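Local coordinates for protein phage related exonuclease (Haemophilus somnus 129PT, PDB 3K93) that probably degrades DNA from its ends as a metal-dependent, trimeric exonuclease related to those of phage recombination systems, at residues A[216-219]-A[220-223]; A[44-47]-A[48-52]; A[206-209]-A[210-214]; A[89-93]-A[94-98]. All coordinates share one frame; numbering follows the deposited sequence. Where two conformers were deposited one is given.

Interaction 1: residues A[216-219]-A[220-223]; sequences DQLI and SEMS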
loop_
_atom_site.group_PDB
_atom_site.type_symbol
_atom_site.label_atom_id
_atom_site.label_comp_id
_atom_site.label_asym_id
_atom_site.label_seq_id
_atom_site.Cartn_x
_atom_site.Cartn_y
_atom_site.Cartn_z
ATOM N N ASP A 216 -11.108 -14.660 -23.668
ATOM C CA ASP A 216 -10.992 -15.141 -25.046
ATOM C C ASP A 216 -10.337 -14.100 -25.981
ATOM O O ASP A 216 -9.555 -14.438 -26.893
ATOM C CB ASP A 216 -12.382 -15.502 -25.601
ATOM C CG ASP A 216 -12.980 -16.785 -24.951
ATOM O OD1 ASP A 216 -12.232 -17.567 -24.328
ATOM O OD2 ASP A 216 -14.201 -17.003 -25.084
ATOM N N GLN A 217 -10.691 -12.842 -25.757
ATOM C CA GLN A 217 -10.122 -11.729 -26.477
ATOM C C GLN A 217 -8.622 -11.634 -26.164
ATOM O O GLN A 217 -7.837 -11.381 -27.048
ATOM C CB GLN A 217 -10.899 -10.444 -26.085
ATOM C CG GLN A 217 -10.300 -9.100 -26.477
ATOM C CD GLN A 217 -11.097 -7.911 -25.853
ATOM O OE1 GLN A 217 -12.343 -7.964 -25.765
ATOM N NE2 GLN A 217 -10.374 -6.858 -25.407
ATOM N N LEU A 218 -8.232 -11.861 -24.908
ATOM C CA LEU A 218 -6.817 -11.792 -24.556
ATOM C C LEU A 218 -6.070 -12.917 -25.271
ATOM O O LEU A 218 -5.019 -12.665 -25.863
ATOM C CB LEU A 218 -6.588 -11.863 -23.041
ATOM C CG LEU A 218 -7.156 -10.735 -22.190
ATOM C CD1 LEU A 218 -6.815 -10.982 -20.725
ATOM C CD2 LEU A 218 -6.682 -9.303 -22.641
ATOM N N ILE A 219 -6.617 -14.128 -25.225
ATOM C CA ILE A 219 -6.020 -15.292 -25.890
ATOM C C ILE A 219 -5.827 -15.033 -27.391
ATOM O O ILE A 219 -4.784 -15.337 -27.926
ATOM C CB ILE A 219 -6.873 -16.569 -25.698
ATOM C CG1 ILE A 219 -6.933 -16.998 -24.222
ATOM C CG2 ILE A 219 -6.338 -17.739 -26.558
ATOM C CD1 ILE A 219 -5.575 -17.192 -23.524
ATOM N N SER A 220 -6.825 -14.438 -28.041
ATOM C CA SER A 220 -6.749 -14.130 -29.460
ATOM C C SER A 220 -5.650 -13.165 -29.823
ATOM O O SER A 220 -5.097 -13.271 -30.881
ATOM C CB SER A 220 -8.079 -13.588 -29.959
ATOM O OG SER A 220 -9.004 -14.650 -29.875
ATOM N N GLU A 221 -5.325 -12.232 -28.937
ATOM C CA GLU A 221 -4.209 -11.337 -29.209
ATOM C C GLU A 221 -2.871 -12.083 -29.257
ATOM O O GLU A 221 -1.955 -11.618 -29.876
ATOM C CB GLU A 221 -4.092 -10.259 -28.126
ATOM C CG GLU A 221 -5.170 -9.217 -28.156
ATOM C CD GLU A 221 -4.853 -8.058 -27.223
ATOM O OE1 GLU A 221 -3.693 -7.606 -27.167
ATOM O OE2 GLU A 221 -5.777 -7.596 -26.546
HETATM N N MSE A 222 -2.753 -13.196 -28.554
HETATM C CA MSE A 222 -1.513 -13.925 -28.480
HETATM C C MSE A 222 -1.579 -15.133 -29.415
HETATM O O MSE A 222 -0.984 -16.167 -29.146
HETATM C CB MSE A 222 -1.274 -14.383 -27.035
HETATM C CG MSE A 222 -1.030 -13.245 -26.064
HETATM SE SE MSE A 222 0.584 -12.437 -26.530
HETATM C CE MSE A 222 -0.026 -10.717 -27.252
ATOM N N SER A 223 -2.299 -15.016 -30.520
ATOM C CA SER A 223 -2.558 -16.189 -31.395
ATOM C C SER A 223 -2.600 -15.609 -32.778
ATOM O O SER A 223 -1.924 -14.624 -33.091
ATOM C CB SER A 223 -3.907 -16.909 -31.049
ATOM O OG SER A 223 -3.919 -17.544 -29.751
ATOM O OXT SER A 223 -3.332 -16.090 -33.603
#
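S220 and S223 each turn a hydroxyl back onto a main-chain carbonyl one turn earlier, in a local contact that finishes helix 198-221 at the C-terminal end of the chain. The example illustrates how serine hydroxyls can add a second donor to helix carbonyls that an amide already binds. In the last regular turn, S220 N bonds to D216 O over 3.0 Å, and S220 OG gives a second bond to D216 O, also 3.0 Å. The two donors come to that oxygen from opposite faces of its carbonyl plane. The serine can do this because OG stands beside its own backbone N, anti to the carbonyl carbon (chi1 -67°), where it leans back along the helix. E221 N follows with a bond to Q217 O of 3.3 Å and a weak second bond to L218 O. Among neighbours in the same chain, L49 of helix 35-50 takes I219 and M222, a selenomethionine, and L218 rests on R42 and A45. The second subunit adds to this: its F124 packs on L218, E221 and M222, and its T125 N is bonded to E221 OE1. Near the last residues of the chain I219 O is doubly bound. M222 N reaches I219 O from one face of its carbonyl plane and S223 OG reaches it from the other, each over 3.0 Å, the hydroxyl 43° out of that plane.

Interaction 2: residues A[44-47]-A[48-52]; sequences MAKF and DLFGY
F47 and D48 stand at about a right angle to each other on the last turn of helix 35-50, with ring and carboxylate planes 65° apart. With CG anti to the backbone N (chi1 178°), the F47 ring swings between two oxygens that both lie at its edge: D48 OD1, 3.4 Å from F47 CD2, and Y52 O, 3.5 Å from F47 CD1. Y52 O also receives a CA-H...O contact from F47 CA, so the chain leaving the helix folds back alongside the edge of the F47 ring. The turn is made at G51, the first residue to leave helical geometry. G51 has positive phi, and G51 N still reaches F47 O in a 2.7 Å bond. F50 leans the other way. Its CG sits beside its own N (chi1 -52°), which brings F50 CD2 to 4.1 Å from K46 CB, and L49 CB lies 3.6 Å above the centre of the F50 ring. On the buried side, A45 CB and L49 CD1 meet loosely at 4.4 Å, near Y215 and L218 of helix 198-221. The charged and polar ends find partners beyond this turn: D48 OD2 is bonded to Y215 OH, and Y52 OH to D117 of the second subunit. The extended K46 side chain carries its ammonium group to E127 of that subunit and to the carbonyl oxygens of its I118, G119 and H121. With one carboxylate and three carbonyl oxygens around it, K46 NZ would be expected to have its positive charge stabilised at the subunit interface.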
loop_
_atom_site.group_PDB
_atom_site.type_symbol
_atom_site.label_atom_id
_atom_site.label_comp_id
_atom_site.label_asym_id
_atom_site.label_seq_id
_atom_site.Cartn_x
_atom_site.Cartn_y
_atom_site.Cartn_z
HETATM N N MSE A 44 -4.877 -14.639 -15.143
HETATM C CA MSE A 44 -5.337 -15.972 -15.499
HETATM C C MSE A 44 -4.909 -16.269 -16.927
HETATM O O MSE A 44 -4.427 -17.359 -17.189
HETATM C CB MSE A 44 -6.867 -16.092 -15.346
HETATM C CG MSE A 44 -7.358 -15.949 -13.880
HETATM SE SE MSE A 44 -9.301 -15.570 -13.779
HETATM C CE MSE A 44 -9.416 -15.046 -11.927
ATOM N N ALA A 45 -5.099 -15.319 -17.856
ATOM C CA ALA A 45 -4.660 -15.519 -19.240
ATOM C C ALA A 45 -3.142 -15.787 -19.305
ATOM O O ALA A 45 -2.718 -16.692 -19.991
ATOM C CB ALA A 45 -5.039 -14.333 -20.116
ATOM N N LYS A 46 -2.342 -15.008 -18.580
ATOM C CA LYS A 46 -0.881 -15.175 -18.628
ATOM C C LYS A 46 -0.429 -16.497 -17.972
ATOM O O LYS A 46 0.595 -17.068 -18.348
ATOM C CB LYS A 46 -0.164 -13.997 -17.970
ATOM C CG LYS A 46 -0.281 -12.674 -18.709
ATOM C CD LYS A 46 0.571 -11.576 -18.038
ATOM C CE LYS A 46 0.107 -10.192 -18.441
ATOM N NZ LYS A 46 0.859 -9.124 -17.736
ATOM N N PHE A 47 -1.153 -16.964 -16.974
ATOM C CA PHE A 47 -0.854 -18.282 -16.457
ATOM C C PHE A 47 -1.112 -19.365 -17.502
ATOM O O PHE A 47 -0.247 -20.217 -17.739
ATOM C CB PHE A 47 -1.639 -18.616 -15.185
ATOM C CG PHE A 47 -1.353 -19.993 -14.687
ATOM C CD1 PHE A 47 -0.137 -20.273 -14.077
ATOM C CD2 PHE A 47 -2.252 -21.032 -14.899
ATOM C CE1 PHE A 47 0.169 -21.575 -13.630
ATOM C CE2 PHE A 47 -1.967 -22.375 -14.460
ATOM C CZ PHE A 47 -0.769 -22.637 -13.821
ATOM N N ASP A 48 -2.279 -19.338 -18.138
ATOM C CA ASP A 48 -2.633 -20.402 -19.097
ATOM C C ASP A 48 -1.787 -20.311 -20.374
ATOM O O ASP A 48 -1.499 -21.324 -20.988
ATOM C CB ASP A 48 -4.124 -20.355 -19.512
ATOM C CG ASP A 48 -5.076 -20.607 -18.362
ATOM O OD1 ASP A 48 -4.657 -21.124 -17.324
ATOM O OD2 ASP A 48 -6.267 -20.254 -18.509
ATOM N N LEU A 49 -1.430 -19.094 -20.797
ATOM C CA LEU A 49 -0.595 -18.925 -21.996
ATOM C C LEU A 49 0.864 -19.217 -21.703
ATOM O O LEU A 49 1.542 -19.790 -22.521
ATOM C CB LEU A 49 -0.672 -17.491 -22.529
ATOM C CG LEU A 49 -1.980 -17.047 -23.185
ATOM C CD1 LEU A 49 -2.118 -15.508 -23.122
ATOM C CD2 LEU A 49 -2.021 -17.600 -24.586
ATOM N N PHE A 50 1.370 -18.760 -20.553
ATOM C CA PHE A 50 2.815 -18.724 -20.372
ATOM C C PHE A 50 3.304 -19.507 -19.175
ATOM O O PHE A 50 4.506 -19.638 -18.986
ATOM C CB PHE A 50 3.278 -17.278 -20.257
ATOM C CG PHE A 50 2.800 -16.377 -21.368
ATOM C CD1 PHE A 50 3.080 -16.667 -22.689
ATOM C CD2 PHE A 50 2.126 -15.211 -21.085
ATOM C CE1 PHE A 50 2.674 -15.839 -23.691
ATOM C CE2 PHE A 50 1.732 -14.352 -22.104
ATOM C CZ PHE A 50 1.985 -14.671 -23.389
ATOM N N GLY A 51 2.383 -20.033 -18.369
ATOM C CA GLY A 51 2.754 -20.789 -17.181
ATOM C C GLY A 51 3.242 -19.899 -16.043
ATOM O O GLY A 51 3.835 -20.378 -15.091
ATOM N N TYR A 52 2.982 -18.606 -16.118
ATOM C CA TYR A 52 3.452 -17.701 -15.077
ATOM C C TYR A 52 2.382 -17.570 -13.995
ATOM O O TYR A 52 1.270 -17.069 -14.228
ATOM C CB TYR A 52 3.788 -16.342 -15.655
ATOM C CG TYR A 52 4.221 -15.342 -14.626
ATOM C CD1 TYR A 52 3.293 -14.566 -13.950
ATOM C CD2 TYR A 52 5.565 -15.174 -14.314
ATOM C CE1 TYR A 52 3.707 -13.641 -12.971
ATOM C CE2 TYR A 52 5.971 -14.250 -13.381
ATOM C CZ TYR A 52 5.024 -13.485 -12.712
ATOM O OH TYR A 52 5.421 -12.551 -11.776
#

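Interaction 3: residues A[206-209]-A[210-214]; sequences ERVS and AAQKY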
loop_
_atom_site.group_PDB
_atom_site.type_symbol
_atom_site.label_atom_id
_atom_site.label_comp_id
_atom_site.label_asym_id
_atom_site.label_seq_id
_atom_site.Cartn_x
_atom_site.Cartn_y
_atom_site.Cartn_z
ATOM N N GLU A 206 -23.079 -14.199 -14.363
ATOM C CA GLU A 206 -22.971 -13.039 -15.244
ATOM C C GLU A 206 -21.534 -12.545 -15.305
ATOM O O GLU A 206 -21.002 -12.313 -16.388
ATOM C CB GLU A 206 -23.840 -11.872 -14.734
ATOM C CG GLU A 206 -25.355 -12.030 -14.860
ATOM C CD GLU A 206 -26.138 -11.161 -13.846
ATOM O OE1 GLU A 206 -25.532 -10.277 -13.176
ATOM O OE2 GLU A 206 -27.362 -11.376 -13.701
ATOM N N ARG A 207 -20.940 -12.347 -14.133
ATOM C CA ARG A 207 -19.576 -11.862 -14.037
ATOM C C ARG A 207 -18.549 -12.833 -14.655
ATOM O O ARG A 207 -17.611 -12.387 -15.327
ATOM C CB ARG A 207 -19.173 -11.610 -12.577
ATOM C CG ARG A 207 -20.013 -10.571 -11.761
ATOM C CD ARG A 207 -20.634 -9.442 -12.594
ATOM N NE ARG A 207 -19.630 -8.533 -13.069
ATOM C CZ ARG A 207 -19.772 -7.622 -14.035
ATOM N NH1 ARG A 207 -20.908 -7.439 -14.704
ATOM N NH2 ARG A 207 -18.717 -6.880 -14.330
ATOM N N VAL A 208 -18.711 -14.138 -14.415
ATOM C CA VAL A 208 -17.793 -15.109 -14.991
ATOM C C VAL A 208 -17.949 -15.140 -16.527
ATOM O O VAL A 208 -16.975 -15.198 -17.254
ATOM C CB VAL A 208 -17.968 -16.475 -14.406
ATOM C CG1 VAL A 208 -17.252 -17.549 -15.268
ATOM C CG2 VAL A 208 -17.476 -16.496 -12.946
ATOM N N SER A 209 -19.174 -15.050 -17.000
ATOM C CA SER A 209 -19.433 -15.045 -18.418
ATOM C C SER A 209 -18.783 -13.842 -19.107
ATOM O O SER A 209 -18.194 -13.990 -20.167
ATOM C CB SER A 209 -20.922 -15.015 -18.646
ATOM O OG SER A 209 -21.164 -14.999 -20.024
ATOM N N ALA A 210 -18.853 -12.674 -18.485
ATOM C CA ALA A 210 -18.185 -11.506 -19.017
ATOM C C ALA A 210 -16.648 -11.725 -18.964
ATOM O O ALA A 210 -15.937 -11.435 -19.947
ATOM C CB ALA A 210 -18.586 -10.258 -18.238
ATOM N N ALA A 211 -16.154 -12.283 -17.859
ATOM C CA ALA A 211 -14.724 -12.607 -17.737
ATOM C C ALA A 211 -14.236 -13.561 -18.823
ATOM O O ALA A 211 -13.148 -13.378 -19.340
ATOM C CB ALA A 211 -14.375 -13.171 -16.309
ATOM N N GLN A 212 -15.034 -14.564 -19.172
ATOM C CA GLN A 212 -14.635 -15.553 -20.183
ATOM C C GLN A 212 -14.543 -14.896 -21.574
ATOM O O GLN A 212 -13.644 -15.237 -22.361
ATOM C CB GLN A 212 -15.644 -16.714 -20.246
ATOM C CG GLN A 212 -15.687 -17.594 -18.974
ATOM C CD GLN A 212 -16.836 -18.580 -18.984
ATOM O OE1 GLN A 212 -17.914 -18.292 -19.520
ATOM N NE2 GLN A 212 -16.611 -19.768 -18.424
ATOM N N LYS A 213 -15.462 -13.969 -21.874
ATOM C CA LYS A 213 -15.392 -13.252 -23.126
ATOM C C LYS A 213 -14.145 -12.394 -23.183
ATOM O O LYS A 213 -13.476 -12.389 -24.198
ATOM C CB LYS A 213 -16.636 -12.412 -23.394
ATOM C CG LYS A 213 -17.879 -13.266 -23.658
ATOM C CD LYS A 213 -19.130 -12.409 -24.012
ATOM C CE LYS A 213 -20.443 -13.265 -24.032
ATOM N NZ LYS A 213 -20.657 -13.891 -25.343
ATOM N N TYR A 214 -13.839 -11.670 -22.113
ATOM C CA TYR A 214 -12.620 -10.871 -22.065
ATOM C C TYR A 214 -11.372 -11.757 -22.201
ATOM O O TYR A 214 -10.496 -11.502 -23.017
ATOM C CB TYR A 214 -12.577 -10.028 -20.764
ATOM C CG TYR A 214 -11.375 -9.135 -20.667
ATOM C CD1 TYR A 214 -11.153 -8.120 -21.579
ATOM C CD2 TYR A 214 -10.471 -9.277 -19.627
ATOM C CE1 TYR A 214 -10.016 -7.310 -21.496
ATOM C CE2 TYR A 214 -9.354 -8.460 -19.521
ATOM C CZ TYR A 214 -9.129 -7.507 -20.459
ATOM O OH TYR A 214 -8.030 -6.736 -20.310
#
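V208 and Q212 meet one helical turn apart, the isopropyl group crossing the amide-bearing chain at a slant. V208 CG1, placed anti to the backbone N (chi1 166°), lies 3.9 Å from Q212 CD, and Q212 CG presses to 3.2 Å from V208 O, the same oxygen that accepts Q212 N over 2.8 Å. Parallel bonds run from A210 N to E206 O (3.0 Å), from A211 N to R207 O (2.9 Å) and from K213 N to S209 O (3.2 Å), so the ladder continues unbroken through this part of helix 198-221. On the outer side the methylene chain of K213 follows the helix surface, its CG 3.6 Å from S209 O.

The next shell fixes these groups from outside. Q212 NE2 is bonded to L8 O and to E93 O, which holds the amide over the valine, while V208 is flanked by L15 and I18 of helix 15-19 and by F94. R207 NH2 is bonded to K32 O, and A211 sits against V41 of helix 35-50. Further along, Y214 OH bonds to R42 NE and to D126 of the second subunit. The whole is a regular alpha helix with i to i+4 contacts, its inner face wedged between helices 15-19 and 35-50 and the tip of the hairpin of strands 90-91 and 95-97.

Interaction 4: residues A[89-93]-A[94-98]; sequences RRENE and FITGE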
loop_
_atom_site.group_PDB
_atom_site.type_symbol
_atom_site.label_atom_id
_atom_site.label_comp_id
_atom_site.label_asym_id
_atom_site.label_seq_id
_atom_site.Cartn_x
_atom_site.Cartn_y
_atom_site.Cartn_z
ATOM N N ARG A 89 -12.815 -32.232 -6.843
ATOM C CA ARG A 89 -12.924 -30.930 -7.429
ATOM C C ARG A 89 -14.120 -31.048 -8.338
ATOM O O ARG A 89 -14.176 -31.952 -9.142
ATOM C CB ARG A 89 -11.655 -30.556 -8.222
ATOM C CG ARG A 89 -11.825 -29.298 -9.173
ATOM C CD ARG A 89 -10.519 -28.491 -9.411
ATOM N NE ARG A 89 -10.025 -27.908 -8.144
ATOM C CZ ARG A 89 -10.255 -26.662 -7.678
ATOM N NH1 ARG A 89 -10.981 -25.741 -8.330
ATOM N NH2 ARG A 89 -9.739 -26.320 -6.509
ATOM N N ARG A 90 -15.105 -30.178 -8.178
ATOM C CA ARG A 90 -16.211 -30.159 -9.106
ATOM C C ARG A 90 -16.080 -28.953 -9.985
ATOM O O ARG A 90 -15.307 -28.024 -9.684
ATOM C CB ARG A 90 -17.529 -30.124 -8.370
ATOM C CG ARG A 90 -17.862 -31.411 -7.643
ATOM C CD ARG A 90 -19.209 -31.260 -6.955
ATOM N NE ARG A 90 -19.619 -32.473 -6.264
ATOM C CZ ARG A 90 -20.854 -32.716 -5.840
ATOM N NH1 ARG A 90 -21.841 -31.849 -6.020
ATOM N NH2 ARG A 90 -21.104 -33.833 -5.221
ATOM N N GLU A 91 -16.821 -28.986 -11.089
ATOM C CA GLU A 91 -16.940 -27.847 -11.963
ATOM C C GLU A 91 -18.215 -27.846 -12.749
ATOM O O GLU A 91 -18.841 -28.878 -12.908
ATOM C CB GLU A 91 -15.774 -27.772 -12.924
ATOM C CG GLU A 91 -15.578 -28.942 -13.827
ATOM C CD GLU A 91 -14.296 -28.753 -14.616
ATOM O OE1 GLU A 91 -13.206 -28.914 -14.020
ATOM O OE2 GLU A 91 -14.369 -28.384 -15.808
ATOM N N ASN A 92 -18.594 -26.667 -13.224
ATOM C CA ASN A 92 -19.707 -26.537 -14.096
ATOM C C ASN A 92 -19.188 -25.738 -15.280
ATOM O O ASN A 92 -17.988 -25.771 -15.522
ATOM C CB ASN A 92 -20.934 -25.956 -13.362
ATOM C CG ASN A 92 -20.697 -24.580 -12.738
ATOM O OD1 ASN A 92 -19.881 -23.784 -13.206
ATOM N ND2 ASN A 92 -21.445 -24.296 -11.660
ATOM N N GLU A 93 -20.033 -25.021 -16.012
ATOM C CA GLU A 93 -19.541 -24.311 -17.166
ATOM C C GLU A 93 -18.830 -23.007 -16.809
ATOM O O GLU A 93 -18.225 -22.417 -17.668
ATOM C CB GLU A 93 -20.650 -24.055 -18.190
ATOM C CG GLU A 93 -21.326 -25.307 -18.698
ATOM C CD GLU A 93 -20.366 -26.370 -19.252
ATOM O OE1 GLU A 93 -19.307 -26.024 -19.844
ATOM O OE2 GLU A 93 -20.688 -27.583 -19.096
ATOM N N PHE A 94 -18.870 -22.594 -15.549
ATOM C CA PHE A 94 -18.351 -21.280 -15.144
ATOM C C PHE A 94 -17.193 -21.326 -14.162
ATOM O O PHE A 94 -16.216 -20.568 -14.288
ATOM C CB PHE A 94 -19.492 -20.469 -14.561
ATOM C CG PHE A 94 -20.618 -20.247 -15.528
ATOM C CD1 PHE A 94 -20.599 -19.159 -16.377
ATOM C CD2 PHE A 94 -21.671 -21.132 -15.591
ATOM C CE1 PHE A 94 -21.610 -18.942 -17.292
ATOM C CE2 PHE A 94 -22.704 -20.943 -16.500
ATOM C CZ PHE A 94 -22.677 -19.840 -17.367
ATOM N N ILE A 95 -17.289 -22.233 -13.204
ATOM C CA ILE A 95 -16.399 -22.251 -12.066
ATOM C C ILE A 95 -15.923 -23.662 -11.748
ATOM O O ILE A 95 -16.477 -24.648 -12.237
ATOM C CB ILE A 95 -17.069 -21.622 -10.808
ATOM C CG1 ILE A 95 -18.296 -22.415 -10.367
ATOM C CG2 ILE A 95 -17.479 -20.157 -11.084
ATOM C CD1 ILE A 95 -18.760 -22.024 -8.983
ATOM N N THR A 96 -14.874 -23.740 -10.947
ATOM C CA THR A 96 -14.386 -25.009 -10.425
ATOM C C THR A 96 -14.132 -24.776 -8.943
ATOM O O THR A 96 -13.872 -23.653 -8.512
ATOM C CB THR A 96 -13.080 -25.505 -11.106
ATOM O OG1 THR A 96 -12.027 -24.631 -10.750
ATOM C CG2 THR A 96 -13.182 -25.495 -12.624
ATOM N N GLY A 97 -14.242 -25.837 -8.158
ATOM C CA GLY A 97 -14.056 -25.724 -6.742
ATOM C C GLY A 97 -13.779 -27.058 -6.092
ATOM O O GLY A 97 -14.238 -28.088 -6.566
ATOM N N GLU A 98 -13.006 -27.016 -5.018
ATOM C CA GLU A 98 -12.790 -28.137 -4.148
ATOM C C GLU A 98 -12.991 -27.619 -2.745
ATOM O O GLU A 98 -12.162 -26.925 -2.254
ATOM C CB GLU A 98 -11.369 -28.661 -4.294
ATOM C CG GLU A 98 -11.068 -29.786 -3.318
ATOM C CD GLU A 98 -9.695 -30.370 -3.473
ATOM O OE1 GLU A 98 -9.332 -30.770 -4.580
ATOM O OE2 GLU A 98 -8.980 -30.412 -2.462
#
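R89 and T96 cross at a slant near the open end of a beta hairpin, while N92 governs its turn. The R89 chain is bent at chi3 (-63°), which lays the guanidinium over the opposite strand: G97 C and E98 N lie over one face, and the T96 hydroxyl is at its edge. The bond from R89 NH1 to T96 OG1 is 2.9 Å long but weak because of its poor angle. E91 and T96, a non-hydrogen-bonded antiparallel pair, point the same way, with E91 CB 3.5 Å from T96 CG2. Next to them R90 and G97 form the hydrogen-bonded pair, R90 N to G97 O at 2.8 Å and G97 N to R90 O at 2.9 Å. The R90 side chain leaves on the other face for L147 O and the ring of W148. At the turn, N92 holds its CG between backbone N and carbonyl carbon (chi1 59°), which brings OD1 to both F94 N, at 2.8 Å, and I95 N, at 3.0 Å, from opposite faces of the amide plane. The first of these bonds makes an Asx turn, and N92 N closes the loop on I95 O over 3.1 Å. I95 packs on I204 and on W146 and L147 of helix 137-148, F94 on K205, and strand 95-97 pairs on its far side with V10 and C12. Acidic ends are matched by lysines, E91 with K9 and E98 with K85. N92 OD1 thus takes the N-H groups of both F94 and I95, which probably fixes the rotation of the N92 amide.

How the interactions relate
Along the chain the order is interaction 2, interaction 4, interaction 3, interaction 1, all in series: none nests in or crosses another. Each joins immediate neighbours in sequence, and only interaction 4 turns the chain back on itself, as a hairpin. Contacts between them come from the long C-terminal helix, whose residues 206-214 and 216-223 follow each other closely. Its middle, interaction 3, meets the hairpin tip through V208 and Q212, and its end, interaction 1, packs on the close of helix 35-50, interaction 2. The helix therefore ties the hairpin to an N-terminal helix. Interactions 1 and 2 also share the second subunit's F124.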